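Local coordinates for protein Ral guanine nucleotide dissociation stimulator-like 2 (Mus musculus, PDB 4JGW) that probably acts as a guanine nucleotide exchange factor for small G proteins and is a putative effector of Ras and/or Rap, binding GTP-loaded Rap1A and H-Ras in vitro, at residues R113-A118 / E145-R150; T124-A127 / D132-S135; A207-L212 / S445-W450; V261-G266 / A288-K293; K396-L401 / F423-E428. One frame throughout, in Å; residues are numbered along the deposited sequence.

Contacts 1 and 2 both use helix 108-128 of the N-terminal Ras-GEF (REM) region, their centres about 17 Å apart and contact 2 nested inside the loop closed by contact 1. Contacts 3, 4 and 5 belong to the Ras-GEF region, where contact 3 joins residues far apart in sequence and encloses the other two. Contacts 1 and 4 involve buried residues alone and lie on opposite sides of the chain's centre, their centres about 63 Å apart; apolar groups dominate both, each with one oxygen against carbon. Contacts 2 and 3, partly buried, each add one side-chain hydrogen bond. Contact 5, about 9 Å from the chain's centre, is partly buried but wholly aliphatic.

Contact 1 of 5, residues R113-A118 / E145-R150; sequences RTTGVA and ESFLLR
Thr115 is the single residue through which 113-118 meets 145-150, and its two branches divide the work. OG1 makes the closest approach, 3.5 Å from CZ of Phe147. Since it lies at the edge of the ring and in its plane, the hydroxyl oxygen meets the C-H rim of the phenyl group and not its face. This oxygen has its hydrogen-bond partner in its own helix, the backbone O of Leu111, a bond that helps to fix the rotation of the side chain.

The apolar part belongs to the methyl group. Thr115 CG2 lies anti to the backbone N and reaches the ring at Phe147 CE2, 3.7 Å away, while Leu148 CD2 is 3.8 Å from the same methyl. Thr115 and Phe147 approach from opposite directions, whereas Leu148 slides past the threonine and only the end of its chain comes close. The methyl therefore touches both a ring carbon and a leucine methyl. With nearest CA atoms, those of Thr115 and Leu148, 8.5 Å apart, side chains alone bridge the gap, burying 107 Å².

All three residues are buried. Leu100 of helix 89-101 touches both Thr115 and Phe147, and Ile167 of helix 164-172 packs on Leu148, so the contact joins helices 108-128 and 138-151 within a bundle of REM helices.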
# COMPACT_ATOMS: atom_id res chain seq x y z
N ARG A 113 -27.16 -9.92 20.37
CA ARG A 113 -26.38 -8.68 20.26
C ARG A 113 -24.97 -8.95 19.75
O ARG A 113 -24.55 -8.38 18.74
CB ARG A 113 -26.33 -7.98 21.62
CG ARG A 113 -25.65 -6.61 21.63
CD ARG A 113 -25.06 -6.29 23.00
NE ARG A 113 -26.07 -6.25 24.06
CZ ARG A 113 -25.82 -6.45 25.35
NH1 ARG A 113 -24.59 -6.73 25.77
NH2 ARG A 113 -26.81 -6.39 26.23
N THR A 114 -24.25 -9.83 20.45
CA THR A 114 -22.86 -10.17 20.11
C THR A 114 -22.77 -10.89 18.76
O THR A 114 -21.84 -10.64 17.98
CB THR A 114 -22.21 -11.03 21.22
OG1 THR A 114 -22.31 -10.34 22.47
CG2 THR A 114 -20.73 -11.28 20.92
N THR A 115 -23.72 -11.78 18.49
CA THR A 115 -23.81 -12.44 17.19
C THR A 115 -23.99 -11.40 16.08
O THR A 115 -23.40 -11.52 15.01
CB THR A 115 -24.95 -13.49 17.15
OG1 THR A 115 -24.79 -14.39 18.25
CG2 THR A 115 -24.91 -14.29 15.86
N GLY A 116 -24.80 -10.38 16.36
CA GLY A 116 -24.99 -9.25 15.45
C GLY A 116 -23.71 -8.47 15.19
O GLY A 116 -23.44 -8.07 14.06
N VAL A 117 -22.92 -8.26 16.24
CA VAL A 117 -21.63 -7.60 16.12
C VAL A 117 -20.67 -8.48 15.29
O VAL A 117 -19.95 -7.97 14.43
CB VAL A 117 -21.01 -7.25 17.49
CG1 VAL A 117 -19.70 -6.49 17.32
CG2 VAL A 117 -21.98 -6.42 18.32
N ALA A 118 -20.69 -9.78 15.55
CA ALA A 118 -19.85 -10.74 14.83
C ALA A 118 -20.18 -10.77 13.33
O ALA A 118 -19.28 -10.73 12.50
CB ALA A 118 -19.96 -12.13 15.44
N GLU A 145 -21.37 -21.38 10.85
CA GLU A 145 -22.73 -21.60 10.36
C GLU A 145 -23.50 -22.67 11.14
O GLU A 145 -24.73 -22.66 11.15
CB GLU A 145 -22.76 -21.84 8.84
CG GLU A 145 -22.55 -23.28 8.38
CD GLU A 145 -22.85 -23.45 6.89
OE1 GLU A 145 -22.07 -22.94 6.06
OE2 GLU A 145 -23.86 -24.10 6.56
N SER A 146 -22.78 -23.58 11.79
CA SER A 146 -23.39 -24.55 12.69
C SER A 146 -23.83 -23.87 13.98
O SER A 146 -24.81 -24.28 14.60
CB SER A 146 -22.44 -25.71 13.00
OG SER A 146 -21.33 -25.28 13.77
N PHE A 147 -23.10 -22.83 14.39
CA PHE A 147 -23.44 -22.02 15.56
C PHE A 147 -24.72 -21.22 15.33
O PHE A 147 -25.54 -21.09 16.24
CB PHE A 147 -22.27 -21.10 15.93
CG PHE A 147 -22.69 -19.88 16.71
CD1 PHE A 147 -22.86 -19.94 18.09
CD2 PHE A 147 -22.91 -18.66 16.07
CE1 PHE A 147 -23.25 -18.81 18.82
CE2 PHE A 147 -23.30 -17.53 16.78
CZ PHE A 147 -23.47 -17.61 18.16
N LEU A 148 -24.88 -20.69 14.12
CA LEU A 148 -26.02 -19.85 13.76
C LEU A 148 -27.33 -20.64 13.68
O LEU A 148 -28.37 -20.16 14.14
CB LEU A 148 -25.75 -19.12 12.43
CG LEU A 148 -24.67 -18.04 12.44
CD1 LEU A 148 -24.11 -17.83 11.04
CD2 LEU A 148 -25.20 -16.72 13.01
N LEU A 149 -27.26 -21.83 13.09
CA LEU A 149 -28.43 -22.72 12.98
C LEU A 149 -28.81 -23.33 14.32
O LEU A 149 -29.99 -23.58 14.58
CB LEU A 149 -28.16 -23.82 11.95
CG LEU A 149 -28.53 -23.60 10.47
CD1 LEU A 149 -27.72 -22.49 9.81
CD2 LEU A 149 -28.37 -24.90 9.70
N ARG A 150 -27.80 -23.56 15.16
CA ARG A 150 -27.98 -24.12 16.50
C ARG A 150 -28.68 -23.13 17.44
O ARG A 150 -29.46 -23.53 18.30
CB ARG A 150 -26.62 -24.51 17.07
CG ARG A 150 -26.63 -25.65 18.07
CD ARG A 150 -25.26 -26.32 18.09
NE ARG A 150 -24.18 -25.37 18.35
CZ ARG A 150 -22.96 -25.43 17.81
NH1 ARG A 150 -22.65 -26.39 16.94
NH2 ARG A 150 -22.06 -24.51 18.11

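Contact 2 of 5, residues T124-A127 / D132-S135; sequences TWLA and DFGS
Trp125 and Asp132 share the one hydrogen bond of this contact. The indole NE1 donates to Asp132 OD2 over 3.0 Å with an N-H...O angle of 170°, nearly straight, and the acceptor lies in the ring plane. OD2 receives it on the anti lone pair, and the carboxylate is turned 80° from the indole.

The aromatic interaction uses the face of the same indole. Phe133 points its edge at it in a T-shaped (edge-to-face) pair, with the planes at 60° and 4.6 Å between the centroids of the phenyl and the five-membered ring. CZ of Phe133 leads the approach, reaching Trp125 CD2 at 3.3 Å over the middle of the ring system. Edge and face of the tryptophan are thus both engaged, which would limit its tilting. Aliphatic packing is smaller: Leu126 CD1 meets Phe133 CD1 at 3.7 Å, on a line oblique to the phenyl plane.

His83 makes a further edge-to-face pair with Trp125, and Leu170 of helix 164-172 touches both Leu126 and Phe133. The loop after helix 108-128 thus folds back on the C-terminal part of that helix, within the helical RasGEF N-terminal motif (REM) region.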
# COMPACT_ATOMS: atom_id res chain seq x y z
N THR A 124 -17.76 -6.72 7.27
CA THR A 124 -16.77 -5.67 7.03
C THR A 124 -15.42 -6.27 6.62
O THR A 124 -14.80 -5.82 5.66
CB THR A 124 -16.61 -4.75 8.26
OG1 THR A 124 -17.86 -4.12 8.55
CG2 THR A 124 -15.56 -3.66 8.01
N TRP A 125 -14.98 -7.30 7.35
CA TRP A 125 -13.74 -8.03 7.06
C TRP A 125 -13.73 -8.59 5.64
O TRP A 125 -12.75 -8.42 4.90
CB TRP A 125 -13.54 -9.15 8.09
CG TRP A 125 -12.21 -9.87 8.05
CD1 TRP A 125 -11.13 -9.59 7.26
CD2 TRP A 125 -11.81 -10.97 8.89
NE1 TRP A 125 -10.10 -10.46 7.53
CE2 TRP A 125 -10.49 -11.32 8.52
CE3 TRP A 125 -12.45 -11.71 9.89
CZ2 TRP A 125 -9.79 -12.36 9.14
CZ3 TRP A 125 -11.76 -12.75 10.50
CH2 TRP A 125 -10.44 -13.07 10.12
N LEU A 126 -14.81 -9.26 5.26
CA LEU A 126 -14.94 -9.87 3.94
C LEU A 126 -15.00 -8.82 2.83
O LEU A 126 -14.37 -8.99 1.78
CB LEU A 126 -16.17 -10.78 3.89
CG LEU A 126 -16.51 -11.52 2.59
CD1 LEU A 126 -15.39 -12.45 2.15
CD2 LEU A 126 -17.81 -12.29 2.78
N ALA A 127 -15.73 -7.74 3.08
CA ALA A 127 -15.85 -6.64 2.12
C ALA A 127 -14.52 -5.90 1.95
O ALA A 127 -14.13 -5.58 0.82
CB ALA A 127 -16.96 -5.68 2.54
N ASP A 132 -8.32 -12.51 2.09
CA ASP A 132 -8.00 -13.19 3.35
C ASP A 132 -8.67 -14.56 3.45
O ASP A 132 -8.12 -15.48 4.06
CB ASP A 132 -8.40 -12.34 4.56
CG ASP A 132 -7.43 -11.20 4.84
OD1 ASP A 132 -6.48 -10.99 4.06
OD2 ASP A 132 -7.62 -10.52 5.87
N PHE A 133 -9.84 -14.69 2.84
CA PHE A 133 -10.66 -15.89 2.95
C PHE A 133 -10.48 -16.83 1.75
O PHE A 133 -10.58 -16.41 0.59
CB PHE A 133 -12.14 -15.52 3.11
CG PHE A 133 -12.42 -14.66 4.31
CD1 PHE A 133 -12.43 -13.27 4.20
CD2 PHE A 133 -12.68 -15.23 5.55
CE1 PHE A 133 -12.69 -12.47 5.31
CE2 PHE A 133 -12.94 -14.44 6.66
CZ PHE A 133 -12.94 -13.06 6.54
N GLY A 134 -10.21 -18.10 2.05
CA GLY A 134 -10.04 -19.12 1.03
C GLY A 134 -10.39 -20.51 1.53
O GLY A 134 -11.40 -20.69 2.21
N SER A 135 -9.54 -21.48 1.19
CA SER A 135 -9.75 -22.87 1.57
C SER A 135 -9.32 -23.13 3.02
O SER A 135 -9.83 -24.05 3.66
CB SER A 135 -8.98 -23.80 0.62
OG SER A 135 -9.02 -25.14 1.07

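Contact 3 of 5, residues A207-L212 / S445-W450; sequences AEQLTL and SDIQQW
Gln209 and Gln448 cross with their amide planes 70° apart, and one hydrogen bond joins them. Gln448 NE2 donates to Gln209 OE1 over 3.2 Å with an N-H...O angle of 171°. The acceptor is in the plane of the donating amide, but the donor reaches the carbonyl from the side, at a C=O...N angle of 101°, and is somewhat tilted from the carbonyl plane. The N-H is therefore well aimed, while the oxygen is met far from the end of its C=O bond. Both chains are bent at chi2, and Gln209 also has a chi1 away from the usual staggered positions; these bends accompany the meeting of the amides.

Ile447 packs against the aliphatic part of the same glutamine: its CG2, the methyl anti to the backbone N, comes 3.7 Å from Gln209 CG. The helix axes approach to 10.2 Å and are steeply crossed, which confines the contact to a few side chains.

Gln209 OE1 also accepts from Asn444 N, its stronger partner. The buried amide oxygen is thus gripped by two donors, so helix 203-219 is tied by polar bonds to Gln448 within helix 445-453 and to Asn444 just before it, with hydrocarbon packing alongside.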
# COMPACT_ATOMS: atom_id res chain seq x y z
N ALA A 207 3.77 8.47 -21.01
CA ALA A 207 3.42 8.70 -19.61
C ALA A 207 2.05 8.12 -19.27
O ALA A 207 1.91 7.40 -18.28
CB ALA A 207 3.46 10.19 -19.29
N GLU A 208 1.05 8.42 -20.11
CA GLU A 208 -0.30 7.88 -19.95
C GLU A 208 -0.31 6.35 -19.91
O GLU A 208 -1.07 5.74 -19.15
CB GLU A 208 -1.21 8.36 -21.09
CG GLU A 208 -1.66 9.80 -20.96
CD GLU A 208 -2.26 10.36 -22.25
OE1 GLU A 208 -2.50 9.59 -23.21
OE2 GLU A 208 -2.50 11.58 -22.30
N GLN A 209 0.54 5.75 -20.73
CA GLN A 209 0.62 4.30 -20.85
C GLN A 209 1.37 3.68 -19.67
O GLN A 209 1.00 2.60 -19.20
CB GLN A 209 1.28 3.94 -22.18
CG GLN A 209 0.55 2.88 -22.99
CD GLN A 209 -0.96 3.09 -23.09
OE1 GLN A 209 -1.71 2.12 -23.07
NE2 GLN A 209 -1.40 4.34 -23.20
N LEU A 210 2.41 4.35 -19.21
CA LEU A 210 3.12 3.94 -18.00
C LEU A 210 2.20 4.05 -16.78
O LEU A 210 2.23 3.19 -15.90
CB LEU A 210 4.39 4.77 -17.79
CG LEU A 210 5.58 4.59 -18.74
CD1 LEU A 210 6.70 5.54 -18.36
CD2 LEU A 210 6.09 3.15 -18.75
N THR A 211 1.39 5.10 -16.75
CA THR A 211 0.44 5.34 -15.66
C THR A 211 -0.68 4.30 -15.62
O THR A 211 -1.09 3.87 -14.54
CB THR A 211 -0.13 6.77 -15.71
OG1 THR A 211 0.95 7.71 -15.81
CG2 THR A 211 -0.93 7.08 -14.45
N LEU A 212 -1.16 3.88 -16.79
CA LEU A 212 -2.17 2.82 -16.88
C LEU A 212 -1.69 1.53 -16.22
O LEU A 212 -2.44 0.90 -15.48
CB LEU A 212 -2.55 2.56 -18.34
CG LEU A 212 -3.79 1.70 -18.62
CD1 LEU A 212 -5.08 2.48 -18.36
CD2 LEU A 212 -3.77 1.18 -20.04
N SER A 445 -2.33 -0.01 -27.85
CA SER A 445 -1.82 -1.35 -28.17
C SER A 445 -0.34 -1.39 -28.56
O SER A 445 0.39 -2.30 -28.18
CB SER A 445 -2.68 -2.02 -29.24
OG SER A 445 -2.56 -1.36 -30.49
N ASP A 446 0.10 -0.39 -29.32
CA ASP A 446 1.47 -0.38 -29.85
C ASP A 446 2.54 0.07 -28.85
O ASP A 446 3.66 -0.44 -28.89
CB ASP A 446 1.56 0.41 -31.16
CG ASP A 446 0.95 -0.35 -32.33
OD1 ASP A 446 -0.29 -0.34 -32.48
OD2 ASP A 446 1.72 -0.96 -33.10
N ILE A 447 2.21 1.02 -27.97
CA ILE A 447 3.12 1.39 -26.88
C ILE A 447 3.25 0.23 -25.90
O ILE A 447 4.35 -0.09 -25.43
CB ILE A 447 2.68 2.68 -26.14
CG1 ILE A 447 2.63 3.87 -27.11
CG2 ILE A 447 3.64 2.99 -24.98
CD1 ILE A 447 2.03 5.13 -26.53
N GLN A 448 2.12 -0.42 -25.60
CA GLN A 448 2.09 -1.59 -24.72
C GLN A 448 2.94 -2.74 -25.27
O GLN A 448 3.68 -3.37 -24.52
CB GLN A 448 0.65 -2.05 -24.45
CG GLN A 448 -0.17 -1.12 -23.56
CD GLN A 448 0.34 -1.05 -22.12
OE1 GLN A 448 0.98 -1.98 -21.62
NE2 GLN A 448 0.04 0.05 -21.45
N GLN A 449 2.82 -2.99 -26.58
CA GLN A 449 3.60 -4.04 -27.24
C GLN A 449 5.10 -3.75 -27.19
O GLN A 449 5.91 -4.67 -27.00
CB GLN A 449 3.14 -4.23 -28.69
CG GLN A 449 3.72 -5.46 -29.38
CD GLN A 449 3.08 -5.77 -30.73
OE1 GLN A 449 2.80 -4.87 -31.52
NE2 GLN A 449 2.85 -7.05 -30.99
N TRP A 450 5.47 -2.48 -27.34
CA TRP A 450 6.86 -2.05 -27.23
C TRP A 450 7.40 -2.25 -25.81
O TRP A 450 8.51 -2.76 -25.63
CB TRP A 450 7.03 -0.59 -27.66
CG TRP A 450 8.38 -0.01 -27.36
CD1 TRP A 450 9.55 -0.26 -28.02
CD2 TRP A 450 8.71 0.90 -26.30
NE1 TRP A 450 10.58 0.45 -27.45
CE2 TRP A 450 10.10 1.16 -26.39
CE3 TRP A 450 7.97 1.52 -25.28
CZ2 TRP A 450 10.75 2.02 -25.50
CZ3 TRP A 450 8.62 2.38 -24.40
CH2 TRP A 450 10.00 2.62 -24.52

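Contact 4 of 5, residues V261-G266 / A288-K293; sequences VSSVLG and ARLLEK
Val264 and Leu291, with Ser263 and Leu290 beside them, form a buried, mostly apolar contact where the end of helix 244-264 meets helix 284-303 in the Ras-GEF region. The backbones come close: the CA atoms of Val264 and Leu290 are 5.7 Å apart, and 191 Å² is buried between the segments.

The side-chain core is a fork closing on one methyl. Val264 and Leu291 cross at about a right angle, and Leu291 CD2 fits against both branches of the valine, 3.8 Å from Val264 CG1 and 3.9 Å from Val264 CG2. The end of the Leu291 side chain comes nearer to the valine than the direction of its CB alone would suggest; its CG is anti to the carbonyl carbon (chi1 -70°).

Leu290 meets mainly backbone. Its CD1 rests 3.4 Å from Ser263 O, an oxygen that takes part in the ending of the helix. Here the chain turns through a Schellman motif: Gly266, with phi 60°, is the C-prime residue, Ala267 N returns to Ser262 O, and Gly266 N makes a weak 3.0 Å bond to Ser263 O. Leu290 thus packs directly against the capped end.

The Ser263 hydroxyl is bonded to NE1 of Trp294, the residue that follows 288-293, which adds a polar tie between the same two helices. On the hydrocarbon side, Ile322 of helix 320-323 touches both Val264 and Leu291, and Leu282 lies against Leu290 in advance of helix 284-303.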
# COMPACT_ATOMS: atom_id res chain seq x y z
N VAL A 261 17.48 3.22 -18.47
CA VAL A 261 18.91 2.89 -18.50
C VAL A 261 19.27 2.22 -19.83
O VAL A 261 20.23 2.62 -20.49
CB VAL A 261 19.30 1.97 -17.31
CG1 VAL A 261 20.73 1.46 -17.45
CG2 VAL A 261 19.14 2.71 -15.98
N SER A 262 18.48 1.23 -20.22
CA SER A 262 18.70 0.44 -21.43
C SER A 262 18.67 1.29 -22.71
O SER A 262 19.56 1.16 -23.56
CB SER A 262 17.67 -0.69 -21.51
OG SER A 262 17.84 -1.48 -22.67
N SER A 263 17.66 2.15 -22.84
CA SER A 263 17.48 2.96 -24.05
C SER A 263 18.52 4.06 -24.19
O SER A 263 19.02 4.31 -25.29
CB SER A 263 16.07 3.55 -24.12
OG SER A 263 15.93 4.67 -23.28
N VAL A 264 18.84 4.72 -23.07
CA VAL A 264 19.89 5.74 -23.04
C VAL A 264 21.24 5.15 -23.45
O VAL A 264 22.00 5.77 -24.19
CB VAL A 264 19.97 6.45 -21.66
CG1 VAL A 264 21.26 7.24 -21.51
CG2 VAL A 264 18.77 7.36 -21.45
N LEU A 265 21.51 3.93 -22.98
CA LEU A 265 22.73 3.22 -23.36
C LEU A 265 22.62 2.55 -24.73
O LEU A 265 23.61 2.05 -25.27
CB LEU A 265 23.12 2.19 -22.29
CG LEU A 265 23.58 2.74 -20.93
CD1 LEU A 265 23.71 1.60 -19.93
CD2 LEU A 265 24.89 3.51 -21.04
N GLY A 266 21.41 2.56 -25.29
CA GLY A 266 21.13 1.96 -26.60
C GLY A 266 21.43 0.47 -26.65
O GLY A 266 21.80 -0.06 -27.69
N ALA A 288 21.79 12.34 -26.22
CA ALA A 288 21.16 13.45 -25.50
C ALA A 288 19.67 13.55 -25.82
O ALA A 288 18.87 13.91 -24.96
CB ALA A 288 21.85 14.75 -25.83
N ARG A 289 19.30 13.22 -27.06
CA ARG A 289 17.90 13.23 -27.49
C ARG A 289 17.08 12.19 -26.73
O ARG A 289 15.90 12.41 -26.44
CB ARG A 289 17.80 13.01 -29.01
CG ARG A 289 18.47 14.11 -29.84
CD ARG A 289 17.81 15.46 -29.62
NE ARG A 289 18.78 16.56 -29.59
CZ ARG A 289 18.46 17.85 -29.42
NH1 ARG A 289 17.19 18.21 -29.25
NH2 ARG A 289 19.41 18.77 -29.41
N LEU A 290 17.71 11.06 -26.42
CA LEU A 290 17.10 10.02 -25.59
C LEU A 290 16.96 10.48 -24.14
O LEU A 290 15.92 10.24 -23.51
CB LEU A 290 17.89 8.72 -25.68
CG LEU A 290 17.76 7.94 -27.00
CD1 LEU A 290 19.00 7.11 -27.27
CD2 LEU A 290 16.51 7.06 -27.00
N LEU A 291 17.99 11.14 -23.62
CA LEU A 291 17.93 11.73 -22.27
C LEU A 291 16.81 12.76 -22.18
O LEU A 291 16.00 12.72 -21.25
CB LEU A 291 19.27 12.38 -21.90
CG LEU A 291 20.49 11.49 -21.62
CD1 LEU A 291 21.76 12.33 -21.59
CD2 LEU A 291 20.34 10.71 -20.32
N GLU A 292 16.77 13.67 -23.15
CA GLU A 292 15.73 14.69 -23.25
C GLU A 292 14.33 14.08 -23.34
O GLU A 292 13.38 14.58 -22.73
CB GLU A 292 15.98 15.60 -24.46
CG GLU A 292 17.15 16.57 -24.30
CD GLU A 292 17.75 17.04 -25.63
OE1 GLU A 292 17.12 16.82 -26.69
OE2 GLU A 292 18.84 17.64 -25.60
N LYS A 293 14.22 12.98 -24.09
CA LYS A 293 12.95 12.27 -24.24
C LYS A 293 12.43 11.71 -22.92
O LYS A 293 11.26 11.90 -22.58
CB LYS A 293 13.08 11.15 -25.28
CG LYS A 293 11.77 10.45 -25.62
CD LYS A 293 10.81 11.39 -26.33
CE LYS A 293 9.54 10.68 -26.71
NZ LYS A 293 8.89 11.34 -27.88

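Contact 5 of 5, residues K396-L401 / F423-E428; sequences KDLVML and FAILSE
The segments 396-401 and 423-428, parts of helices 392-404 and 416-436, run nearly antiparallel, their axes at 172° and 10.8 Å apart at closest approach, with the CA atoms of Leu398 and Ile425 nearest at 7.8 Å. That separation is spanned by aliphatic side chains, and Ile425 is the central one: it reaches both leucines of the facing helix, and 80 Å² of its surface is covered by 396-401.

Its two methyls meet different atoms. The terminal methyl CD1 touches the ends of both leucines, 3.8 Å from Leu401 CD2 and 3.9 Å from Leu398 CD2. CG2, the branch nearer the backbone, is anti to the backbone N and meets Leu398 at CG and CD1, each at 4.0 Å. Ile425 slides past both leucines in the opposite direction, so the chains overlap alongside one another. The Leu398 CD1 methyl also makes a longer contact of 4.3 Å with Leu426 CD2, whose side chain approaches only at its end.

All these contacts are between hydrocarbon groups, at separations normal for methyl packing. Leu398 and Leu426 are the buried members, while Ile425 and Leu401 are partly exposed.

Around this pair, Leu398 also rests on Cys226 and Leu227, and Leu426 touches Pro223 and Ala81 of helix 75-82. Phe394, earlier on helix 392-404, packs against Ile425 as well, extending the antiparallel pairing of helices 392-404 and 416-436.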
# COMPACT_ATOMS: atom_id res chain seq x y z
N LYS A 396 9.22 2.14 3.28
CA LYS A 396 10.27 2.60 4.18
C LYS A 396 9.71 3.04 5.53
O LYS A 396 10.23 2.65 6.58
CB LYS A 396 11.08 3.74 3.55
CG LYS A 396 12.54 3.75 3.99
CD LYS A 396 13.03 5.15 4.31
CE LYS A 396 14.44 5.10 4.90
NZ LYS A 396 14.75 6.28 5.75
N ASP A 397 8.66 3.86 5.51
CA ASP A 397 8.00 4.32 6.73
C ASP A 397 7.50 3.15 7.58
O ASP A 397 7.61 3.17 8.81
CB ASP A 397 6.83 5.27 6.41
CG ASP A 397 7.30 6.59 5.83
OD1 ASP A 397 8.43 7.03 6.13
OD2 ASP A 397 6.52 7.20 5.06
N LEU A 398 6.97 2.13 6.91
CA LEU A 398 6.47 0.93 7.58
C LEU A 398 7.58 0.04 8.13
O LEU A 398 7.38 -0.68 9.11
CB LEU A 398 5.52 0.15 6.67
CG LEU A 398 4.12 0.75 6.55
CD1 LEU A 398 3.40 0.25 5.30
CD2 LEU A 398 3.28 0.49 7.79
N VAL A 399 8.76 0.10 7.51
CA VAL A 399 9.95 -0.57 8.03
C VAL A 399 10.49 0.18 9.26
O VAL A 399 10.84 -0.45 10.26
CB VAL A 399 11.04 -0.79 6.94
CG1 VAL A 399 12.37 -1.18 7.57
CG2 VAL A 399 10.61 -1.88 5.96
N MET A 400 10.54 1.51 9.18
CA MET A 400 10.93 2.36 10.32
C MET A 400 10.06 2.08 11.53
O MET A 400 10.57 1.87 12.63
CB MET A 400 10.82 3.86 9.99
CG MET A 400 11.80 4.44 8.98
SD MET A 400 13.49 3.80 9.03
CE MET A 400 13.41 2.75 7.58
N LEU A 401 8.75 2.07 11.31
CA LEU A 401 7.76 1.89 12.37
C LEU A 401 7.87 0.50 13.01
O LEU A 401 7.77 0.37 14.24
CB LEU A 401 6.35 2.13 11.83
CG LEU A 401 5.14 2.10 12.77
CD1 LEU A 401 5.24 3.18 13.85
CD2 LEU A 401 3.88 2.27 11.95
N PHE A 423 -2.08 1.19 10.77
CA PHE A 423 -3.34 1.48 10.09
C PHE A 423 -3.40 2.91 9.55
O PHE A 423 -3.91 3.14 8.46
CB PHE A 423 -4.55 1.18 10.98
CG PHE A 423 -5.88 1.47 10.33
CD1 PHE A 423 -6.38 0.64 9.33
CD2 PHE A 423 -6.62 2.59 10.71
CE1 PHE A 423 -7.60 0.91 8.72
CE2 PHE A 423 -7.85 2.87 10.11
CZ PHE A 423 -8.34 2.03 9.11
N ALA A 424 -2.89 3.87 10.33
CA ALA A 424 -2.81 5.27 9.89
C ALA A 424 -2.17 5.39 8.51
O ALA A 424 -2.71 6.06 7.62
CB ALA A 424 -2.05 6.11 10.92
N ILE A 425 -1.02 4.73 8.34
CA ILE A 425 -0.30 4.71 7.07
C ILE A 425 -1.10 3.96 6.01
O ILE A 425 -1.17 4.38 4.85
CB ILE A 425 1.12 4.10 7.23
CG1 ILE A 425 1.99 5.02 8.09
CG2 ILE A 425 1.78 3.87 5.86
CD1 ILE A 425 3.12 4.29 8.83
N LEU A 426 -1.71 2.84 6.41
CA LEU A 426 -2.52 2.03 5.50
C LEU A 426 -3.73 2.80 4.97
O LEU A 426 -4.09 2.65 3.80
CB LEU A 426 -2.96 0.72 6.16
CG LEU A 426 -1.92 -0.32 6.59
CD1 LEU A 426 -2.61 -1.64 6.93
CD2 LEU A 426 -0.84 -0.55 5.52
N SER A 427 -4.35 3.61 5.83
CA SER A 427 -5.52 4.41 5.44
C SER A 427 -5.15 5.50 4.43
O SER A 427 -5.98 5.87 3.60
CB SER A 427 -6.22 5.00 6.66
OG SER A 427 -5.42 5.98 7.31
N GLU A 428 -3.92 6.00 4.51
CA GLU A 428 -3.38 6.93 3.51
C GLU A 428 -3.31 6.25 2.15
O GLU A 428 -3.66 6.85 1.13
CB GLU A 428 -1.98 7.41 3.91
CG GLU A 428 -1.92 8.32 5.13
CD GLU A 428 -0.49 8.60 5.58
OE1 GLU A 428 0.40 8.73 4.70
OE2 GLU A 428 -0.26 8.69 6.80